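Local coordinates for protein SeqA (Vibrio cholerae, PDB 3SK7), which acts as a negative regulator of DNA replication initiation, probably by binding pairs of hemimethylated GATC sequences at newly replicated origins, at residues M28-L31 and S32-R36; G103-S106 and D107-E110; L64-G67 and Q68-P72. One frame throughout, in Å; residues are numbered along the deposited sequence.

Contact 1 of 3, residues M28-L31 and S32-R36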
ATOM      1  N   MET A  28      -3.850   4.078  -1.309  1.00  7.00           N
ATOM      2  CA  MET A  28      -4.570   2.956  -1.878  1.00  6.53           C
ATOM      3  C   MET A  28      -4.098   2.537  -3.279  1.00  5.55           C
ATOM      4  O   MET A  28      -3.966   1.333  -3.560  1.00  7.24           O
ATOM      5  CB  MET A  28      -6.074   3.229  -1.888  1.00  6.55           C
ATOM      6  CG  MET A  28      -6.729   3.223  -0.514  1.00 11.42           C
ATOM      7  SD  MET A  28      -6.477   1.665   0.331  1.00 18.71           S
ATOM      8  CE  MET A  28      -7.826   1.589   1.452  1.00 22.33           C
ATOM      9  N   LEU A  29      -3.850   3.529  -4.149  1.00  5.77           N
ATOM     10  CA  LEU A  29      -3.408   3.206  -5.490  1.00  5.92           C
ATOM     11  C   LEU A  29      -1.998   2.606  -5.478  1.00  7.56           C
ATOM     12  O   LEU A  29      -1.693   1.707  -6.243  1.00  7.24           O
ATOM     13  CB  LEU A  29      -3.481   4.434  -6.393  1.00  6.93           C
ATOM     14  CG  LEU A  29      -3.098   4.242  -7.855  1.00  8.38           C
ATOM     15  CD1 LEU A  29      -3.854   3.084  -8.479  1.00  9.48           C
ATOM     16  CD2 LEU A  29      -3.347   5.519  -8.631  1.00 10.00           C
ATOM     17  N   ILE A  30      -1.149   3.095  -4.597  1.00  5.81           N
ATOM     18  CA  ILE A  30       0.171   2.492  -4.423  1.00  6.26           C
ATOM     19  C   ILE A  30       0.061   1.010  -4.020  1.00  3.80           C
ATOM     20  O   ILE A  30       0.712   0.132  -4.627  1.00  5.51           O
ATOM     21  CB  ILE A  30       0.981   3.260  -3.376  1.00  5.61           C
ATOM     22  CG1 ILE A  30       1.519   4.562  -3.962  1.00  7.12           C
ATOM     23  CG2 ILE A  30       2.163   2.432  -2.853  1.00  7.17           C
ATOM     24  CD1 ILE A  30       1.939   5.592  -2.923  1.00  7.50           C
ATOM     25  N   LEU A  31      -0.777   0.725  -3.020  1.00  5.16           N
ATOM     26  CA  LEU A  31      -0.984  -0.661  -2.606  1.00  5.10           C
ATOM     27  C   LEU A  31      -1.584  -1.520  -3.728  1.00  5.64           C
ATOM     28  O   LEU A  31      -1.129  -2.642  -3.973  1.00  5.80           O
ATOM     29  CB  LEU A  31      -1.842  -0.734  -1.365  1.00  6.09           C
ATOM     30  CG  LEU A  31      -1.226  -0.142  -0.094  1.00  6.66           C
ATOM     31  CD1 LEU A  31      -2.295   0.031   0.965  1.00  9.58           C
ATOM     32  CD2 LEU A  31      -0.107  -1.002   0.428  1.00  7.60           C
ATOM     33  N   SER A  32      -2.588  -0.993  -4.417  1.00  5.24           N
ATOM     34  CA  SER A  32      -3.188  -1.741  -5.519  0.61  5.79           C
ATOM     35  C   SER A  32      -2.140  -2.064  -6.565  1.00  5.09           C
ATOM     36  O   SER A  32      -2.149  -3.155  -7.160  1.00  6.77           O
ATOM     37  CB  SER A  32      -4.311  -0.941  -6.185  0.61  6.38           C
ATOM     38  OG  SER A  32      -5.434  -0.760  -5.334  0.61  7.54           O
ATOM     39  N   THR A  33      -1.272  -1.098  -6.823  1.00  6.32           N
ATOM     40  CA  THR A  33      -0.261  -1.252  -7.863  1.00  5.43           C
ATOM     41  C   THR A  33       0.792  -2.286  -7.467  1.00  5.94           C
ATOM     42  O   THR A  33       1.222  -3.096  -8.289  1.00  5.57           O
ATOM     43  CB  THR A  33       0.400   0.077  -8.191  1.00  5.77           C
ATOM     44  OG1 THR A  33      -0.577   0.997  -8.688  1.00  8.62           O
ATOM     45  CG2 THR A  33       1.476  -0.099  -9.256  1.00  7.78           C
ATOM     46  N   LEU A  34       1.205  -2.257  -6.205  1.00  6.51           N
ATOM     47  CA  LEU A  34       2.169  -3.238  -5.712  1.00  6.79           C
ATOM     48  C   LEU A  34       1.617  -4.634  -5.873  1.00  5.20           C
ATOM     49  O   LEU A  34       2.340  -5.566  -6.271  1.00  7.59           O
ATOM     50  CB  LEU A  34       2.521  -2.962  -4.248  1.00  6.50           C
ATOM     51  CG  LEU A  34       3.404  -1.735  -4.022  1.00  6.88           C
ATOM     52  CD1 LEU A  34       3.403  -1.375  -2.565  1.00  5.27           C
ATOM     53  CD2 LEU A  34       4.814  -1.965  -4.478  1.00  8.58           C
ATOM     54  N   HIS A  35       0.336  -4.800  -5.557  1.00  6.07           N
ATOM     55  CA  HIS A  35      -0.294  -6.100  -5.733  1.00  6.54           C
ATOM     56  C   HIS A  35      -0.355  -6.529  -7.199  1.00  6.88           C
ATOM     57  O   HIS A  35      -0.127  -7.693  -7.527  1.00  9.37           O
ATOM     58  CB  HIS A  35      -1.691  -6.084  -5.128  1.00  8.04           C
ATOM     59  CG  HIS A  35      -2.470  -7.350  -5.332  1.00  8.13           C
ATOM     60  ND1 HIS A  35      -3.302  -7.537  -6.399  1.00  9.88           N
ATOM     61  CD2 HIS A  35      -2.523  -8.476  -4.584  1.00  9.26           C
ATOM     62  CE1 HIS A  35      -3.863  -8.747  -6.308  1.00 10.68           C
ATOM     63  NE2 HIS A  35      -3.405  -9.326  -5.218  1.00 13.01           N
ATOM     64  N   ARG A  36      -0.690  -5.597  -8.073  1.00  6.92           N
ATOM     65  CA  ARG A  36      -0.714  -5.860  -9.500  1.00 10.21           C
ATOM     66  C   ARG A  36       0.643  -6.315 -10.021  1.00 10.08           C
ATOM     67  O   ARG A  36       0.736  -7.255 -10.838  1.00 12.83           O
ATOM     68  CB  ARG A  36      -1.150  -4.598 -10.253  1.00 10.88           C
ATOM     69  CG  ARG A  36      -1.211  -4.796 -11.750  1.00 16.30           C
ATOM     70  CD  ARG A  36      -1.922  -3.648 -12.450  1.00 20.54           C
ATOM     71  NE  ARG A  36      -1.249  -2.365 -12.286  1.00 25.35           N
ATOM     72  CZ  ARG A  36      -0.141  -1.999 -12.937  1.00 27.14           C
ATOM     73  NH1 ARG A  36       0.392  -0.794 -12.730  1.00 22.37           N
ATOM     74  NH2 ARG A  36       0.451  -2.840 -13.787  1.00 27.22           N
TER
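Leu-34 lies over the previous turn of its own helix: its CG rests 3.3 Å from Ile-30 O, and its CD1 meets Ile-30 CG2 at 4.0 Å. The two side chains run side by side in the same direction, methyl against methyl. Between them the backbone follows the usual i to i+4 pattern, with Leu-34 N giving its hydrogen to Ile-30 O at 2.9 Å.

One residue earlier in each turn, the same spacing produces a polar contact. Thr-33 turns its hydroxyl toward the preceding turn, with OG1 beside its own backbone N (chi1 -62°), and donates it to Leu-29 O at 2.8 Å. That carbonyl also accepts from Thr-33 N at 2.9 Å. The two donors approach from opposite faces of the carbonyl plane, the hydroxyl tilted 33° from it, so both fit on one oxygen. A buried threonine hydroxyl is thus satisfied within the helix itself. Leu-29 crosses obliquely beside it and brings CD1 to 3.9 Å from Thr-33 OG1, a methyl covering the hydroxyl.

Ser-32 N closes the same pattern on Met-28 O at 2.8 Å, whereas in one of the residue's two conformers its OG hydrogen-bonds outward to Pro-76 O.

This part of helix 23-37 runs through the interior of the domain. Thr-33 packs on Met-8 and Leu-11 of helix 3-12, while Leu-29 and Ile-30 share Phe-17 of helix 15-18. Leu-31 and Leu-34 touch Phe-42 of helix 39-47, whose ring stands nearly perpendicular to that of His-35.

Contact 2 of 3, residues G103-S106 and D107-E110; sequences GFPS and DIIE
This is a helix N-terminus closed by apolar side chains, at the bend where the chain leaves helix 88-101 and enters helix 106-114. Pro-105 occupies the N-cap, so Phe-104 just before it and Ile-109 in the first turn stand in the positions of a hydrophobic staple. They make that contact: Phe-104 CB meets Ile-109 CG1 at 3.8 Å, and Ile-109 CD1 reaches back to 3.5 Å from Phe-104 O.

Ile-108 fills the neighbouring side. Its CG1 is anti to the backbone N (chi1 -171°), which sets CG2 in the more confined place between N and the carbonyl carbon and turns it toward the bend. There CG2 approaches the Phe-104 ring obliquely, 3.9 Å from CD1, and lies 4.1 Å from Pro-105 CG. This one methyl thus touches both rings, in directions roughly at right angles, and CG2 lies closer still, 3.3 Å, to Pro-105 O.

The backbone bonds are uneven. Ile-109 N reaches Pro-105 O only weakly, at 3.4 Å, and Ile-109 CG1 sits close to the same oxygen. Regular geometry begins one residue on, where Glu-110 N donates to Ser-106 O at 2.9 Å.

Gly-103, with positive phi, ends helix 88-101 in a Schellman motif. Ile-109 packs back on Glu-96, Met-99 and Val-100 of that helix, while Phe-104, Pro-105 and Ile-108 face helix 3-12 through Lys-4, Val-5 and Met-8.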
ATOM      1  N   GLY A 103      11.252  -6.594  -1.618  1.00  9.02           N
ATOM      2  CA  GLY A 103      12.582  -6.563  -2.213  1.00 10.47           C
ATOM      3  C   GLY A 103      12.953  -5.335  -3.012  1.00  7.81           C
ATOM      4  O   GLY A 103      13.965  -5.355  -3.735  1.00  9.83           O
ATOM      5  N   PHE A 104      12.160  -4.270  -2.894  1.00  7.41           N
ATOM      6  CA  PHE A 104      12.478  -3.056  -3.610  1.00  8.32           C
ATOM      7  C   PHE A 104      13.697  -2.359  -2.995  1.00 10.02           C
ATOM      8  O   PHE A 104      13.938  -2.387  -1.797  1.00 10.49           O
ATOM      9  CB  PHE A 104      11.293  -2.096  -3.586  1.00  7.13           C
ATOM     10  CG  PHE A 104      10.163  -2.494  -4.479  1.00  7.98           C
ATOM     11  CD1 PHE A 104      10.097  -2.028  -5.777  1.00  6.24           C
ATOM     12  CD2 PHE A 104       9.145  -3.306  -4.018  1.00  7.79           C
ATOM     13  CE1 PHE A 104       9.038  -2.372  -6.596  1.00  7.58           C
ATOM     14  CE2 PHE A 104       8.091  -3.655  -4.836  1.00  7.68           C
ATOM     15  CZ  PHE A 104       8.045  -3.173  -6.128  1.00  6.91           C
ATOM     16  N   PRO A 105      14.484  -1.718  -3.839  1.00  7.62           N
ATOM     17  CA  PRO A 105      15.594  -0.895  -3.373  1.00  9.21           C
ATOM     18  C   PRO A 105      15.094   0.407  -2.749  1.00  9.75           C
ATOM     19  O   PRO A 105      14.002   0.890  -3.089  1.00 10.52           O
ATOM     20  CB  PRO A 105      16.382  -0.609  -4.645  1.00 11.58           C
ATOM     21  CG  PRO A 105      15.371  -0.738  -5.737  1.00 14.49           C
ATOM     22  CD  PRO A 105      14.411  -1.803  -5.293  1.00  9.17           C
ATOM     23  N   SER A 106      15.889   0.975  -1.863  1.00  8.90           N
ATOM     24  CA  SER A 106      15.429   2.071  -1.031  1.00  9.36           C
ATOM     25  C   SER A 106      15.148   3.303  -1.841  1.00 12.64           C
ATOM     26  O   SER A 106      14.337   4.120  -1.461  1.00 11.34           O
ATOM     27  CB  SER A 106      16.475   2.389   0.041  1.00 17.12           C
ATOM     28  OG  SER A 106      16.795   1.237   0.773  1.00 32.11           O
ATOM     29  N   ASP A 107      15.819   3.458  -2.968  1.00 11.12           N
ATOM     30  CA  ASP A 107      15.677   4.677  -3.771  1.00 11.31           C
ATOM     31  C   ASP A 107      14.221   4.906  -4.228  1.00  9.67           C
ATOM     32  O   ASP A 107      13.620   5.974  -3.999  1.00 11.17           O
ATOM     33  CB  ASP A 107      16.604   4.586  -4.982  1.00 13.56           C
ATOM     34  CG  ASP A 107      18.033   4.220  -4.600  1.00 18.66           C
ATOM     35  OD1 ASP A 107      18.839   5.126  -4.303  1.00 15.21           O
ATOM     36  OD2 ASP A 107      18.365   3.014  -4.592  1.00 17.88           O
ATOM     37  N   ILE A 108      13.659   3.880  -4.860  1.00  8.33           N
ATOM     38  CA  ILE A 108      12.282   3.976  -5.327  1.00  7.26           C
ATOM     39  C   ILE A 108      11.315   4.010  -4.136  1.00  9.67           C
ATOM     40  O   ILE A 108      10.283   4.661  -4.200  1.00  8.58           O
ATOM     41  CB  ILE A 108      11.899   2.810  -6.281  1.00  9.85           C
ATOM     42  CG1 ILE A 108      10.537   3.052  -6.928  1.00  9.80           C
ATOM     43  CG2 ILE A 108      11.883   1.469  -5.552  1.00  9.15           C
ATOM     44  CD1 ILE A 108      10.437   4.392  -7.691  1.00 11.08           C
ATOM     45  N   ILE A 109      11.675   3.352  -3.037  1.00  4.92           N
ATOM     46  CA  ILE A 109      10.800   3.341  -1.873  1.00  6.48           C
ATOM     47  C   ILE A 109      10.659   4.759  -1.306  1.00  8.28           C
ATOM     48  O   ILE A 109       9.572   5.203  -0.950  1.00  7.44           O
ATOM     49  CB  ILE A 109      11.317   2.386  -0.772  1.00  7.11           C
ATOM     50  CG1 ILE A 109      11.339   0.948  -1.275  1.00  7.52           C
ATOM     51  CG2 ILE A 109      10.453   2.510   0.438  1.00  8.10           C
ATOM     52  CD1 ILE A 109      11.808  -0.047  -0.246  1.00  8.34           C
ATOM     53  N   GLU A 110      11.769   5.473  -1.219  1.00  6.72           N
ATOM     54  CA  GLU A 110      11.743   6.857  -0.770  1.00  8.84           C
ATOM     55  C   GLU A 110      10.866   7.714  -1.682  1.00  7.45           C
ATOM     56  O   GLU A 110      10.063   8.521  -1.188  1.00  9.02           O
ATOM     57  CB  GLU A 110      13.168   7.428  -0.723  1.00 11.91           C
ATOM     58  CG  GLU A 110      13.230   8.885  -0.222  1.00 21.46           C
ATOM     59  CD  GLU A 110      14.592   9.541  -0.376  1.00 33.14           C
ATOM     60  OE1 GLU A 110      15.449   8.972  -1.094  1.00 37.04           O
ATOM     61  OE2 GLU A 110      14.795  10.632   0.216  1.00 37.96           O
TER

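Contact 3 of 3, residues L64-G67 and Q68-P72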
ATOM      1  N   LEU A  64     -11.611  -5.451  12.119  1.00 11.95           N
ATOM      2  CA  LEU A  64     -12.490  -4.970  13.184  1.00 14.46           C
ATOM      3  C   LEU A  64     -12.290  -5.753  14.493  1.00 15.49           C
ATOM      4  O   LEU A  64     -12.435  -5.202  15.586  1.00 16.98           O
ATOM      5  CB  LEU A  64     -13.952  -5.035  12.742  1.00 15.64           C
ATOM      6  CG  LEU A  64     -14.313  -4.073  11.620  1.00 15.30           C
ATOM      7  CD1 LEU A  64     -15.767  -4.250  11.234  1.00 19.89           C
ATOM      8  CD2 LEU A  64     -14.069  -2.672  12.010  1.00 19.31           C
ATOM      9  N   ALA A  65     -11.913  -7.024  14.390  1.00 15.04           N
ATOM     10  CA  ALA A  65     -11.608  -7.826  15.575  1.00 18.05           C
ATOM     11  C   ALA A  65     -10.338  -7.319  16.231  1.00 20.08           C
ATOM     12  O   ALA A  65     -10.206  -7.373  17.446  1.00 20.32           O
ATOM     13  CB  ALA A  65     -11.439  -9.279  15.203  1.00 19.81           C
ATOM     14  N   SER A  66      -9.373  -6.863  15.437  1.00 17.79           N
ATOM     15  CA  SER A  66      -8.190  -6.212  16.022  1.00 19.17           C
ATOM     16  C   SER A  66      -8.485  -4.869  16.730  1.00 19.57           C
ATOM     17  O   SER A  66      -7.822  -4.530  17.702  1.00 19.15           O
ATOM     18  CB  SER A  66      -7.068  -6.051  14.993  1.00 22.51           C
ATOM     19  OG  SER A  66      -7.345  -5.004  14.088  1.00 22.25           O
ATOM     20  N   GLY A  67      -9.481  -4.122  16.254  1.00 19.43           N
ATOM     21  CA  GLY A  67      -9.873  -2.850  16.849  1.00 17.37           C
ATOM     22  C   GLY A  67     -11.100  -2.270  16.137  1.00 16.55           C
ATOM     23  O   GLY A  67     -11.154  -2.192  14.902  1.00 15.40           O
ATOM     24  N   GLN A  68     -12.106  -1.857  16.902  1.00 14.42           N
ATOM     25  CA  GLN A  68     -13.374  -1.401  16.308  1.00 14.12           C
ATOM     26  C   GLN A  68     -13.263  -0.072  15.567  1.00 15.42           C
ATOM     27  O   GLN A  68     -14.105   0.233  14.735  1.00 18.74           O
ATOM     28  CB  GLN A  68     -14.492  -1.319  17.354  1.00 15.86           C
ATOM     29  CG  GLN A  68     -14.811  -2.647  17.983  1.00 20.69           C
ATOM     30  CD  GLN A  68     -15.598  -3.584  17.077  1.00 26.28           C
ATOM     31  OE1 GLN A  68     -15.909  -3.270  15.922  1.00 22.63           O
ATOM     32  NE2 GLN A  68     -15.921  -4.757  17.608  1.00 30.68           N
ATOM     33  N   THR A  69     -12.213   0.705  15.849  1.00 14.36           N
ATOM     34  CA  THR A  69     -12.039   2.003  15.193  1.00 17.24           C
ATOM     35  C   THR A  69     -10.902   2.034  14.178  1.00 14.26           C
ATOM     36  O   THR A  69     -10.417   3.098  13.821  1.00 19.35           O
ATOM     37  CB  THR A  69     -11.810   3.123  16.221  1.00 22.85           C
ATOM     38  OG1 THR A  69     -10.637   2.852  16.996  1.00 27.80           O
ATOM     39  CG2 THR A  69     -13.030   3.247  17.147  1.00 30.93           C
ATOM     40  N   THR A  70     -10.493   0.869  13.711  1.00 13.25           N
ATOM     41  CA  THR A  70      -9.459   0.795  12.686  1.00 16.66           C
ATOM     42  C   THR A  70      -9.878   1.280  11.287  1.00 13.27           C
ATOM     43  O   THR A  70      -9.015   1.480  10.439  1.00 13.51           O
ATOM     44  CB  THR A  70      -8.903  -0.625  12.556  1.00 18.99           C
ATOM     45  OG1 THR A  70      -9.960  -1.547  12.282  1.00 15.89           O
ATOM     46  CG2 THR A  70      -8.208  -1.039  13.819  1.00 20.91           C
ATOM     47  N   LYS A  71     -11.172   1.463  11.041  1.00 12.92           N
ATOM     48  CA  LYS A  71     -11.668   1.948   9.746  1.00 12.23           C
ATOM     49  C   LYS A  71     -11.080   1.180   8.573  1.00 10.92           C
ATOM     50  O   LYS A  71     -10.458   1.766   7.667  1.00 11.12           O
ATOM     51  CB  LYS A  71     -11.394   3.445   9.596  1.00 15.13           C
ATOM     52  CG  LYS A  71     -12.046   4.297  10.677  1.00 19.77           C
ATOM     53  CD  LYS A  71     -11.788   5.796  10.494  1.00 26.64           C
ATOM     54  CE  LYS A  71     -10.290   6.111  10.437  1.00 35.72           C
ATOM     55  NZ  LYS A  71      -9.853   7.197  11.385  1.00 43.04           N
ATOM     56  N   PRO A  72     -11.236  -0.139   8.584  1.00  9.75           N
ATOM     57  CA  PRO A  72     -10.700  -0.926   7.480  1.00  8.69           C
ATOM     58  C   PRO A  72     -11.331  -0.534   6.142  1.00  9.06           C
ATOM     59  O   PRO A  72     -12.543  -0.267   6.068  1.00 11.92           O
ATOM     60  CB  PRO A  72     -11.066  -2.355   7.868  1.00 11.64           C
ATOM     61  CG  PRO A  72     -12.128  -2.236   8.854  1.00 14.05           C
ATOM     62  CD  PRO A  72     -11.904  -0.986   9.583  1.00 12.52           C
TER
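The flat amide of Gln-68 has Leu-64 over one face: Leu-64 O sits almost directly above the amide carbon CD at 3.9 Å, and Leu-64 CB approaches OE1 from the same side. The amide is folded back there by a bend in the side chain (chi2 -75°). The Pro-72 ring is met at an edge instead. Leu-64 CD2 comes to 3.7 Å from both CG and CD of Pro-72, nearly in line with the ring, and the two side chains cross at about a right angle. Leu-64 is thus touched by Gln-68, inside the turn that follows the helix, and by Pro-72, just after it.

The turn is of type I, from Gly-67 to Thr-70, closed by a weak bond of 3.4 Å from Thr-70 N to Gly-67 O. Thr-70 OG1 also lies 3.0 Å from Gly-67 O, but Leu-63 O competes for its single proton. Thr-70 CG2 rests 3.9 Å from Gly-67 CA.

The whole links helix 60-66 to strand 73-74 at the surface. Pro-72 packs back on Glu-60 and Leu-63 of the helix, while Thr-70 shares backbone hydrogen bonds with Thr-84, just beyond the adjacent antiparallel strand 81-82, and Thr-84 OG1 is hydrogen-bonded to Lys-71 O.

Overall arrangement
Together the three contacts illustrate how local contacts serve a helical domain at different depths. Contact 1 is the inner one, its centre about 6 Å from that of the chain; contact 2 lies about 14 Å out and contact 3 about 18 Å. Contacts 1 and 2 join directly, Leu-34 CD2 packing on Phe-104 CE2 at 3.7 Å, and both lean on Met-8 of helix 3-12. Contact 3 stands apart, where helix 60-66 runs on toward the sheet: its nearest atoms are about 6 Å from contact 1 and about 22 Å from contact 2, which lies across the chain's centre. Their geometry alone assigns none of them to DNA binding.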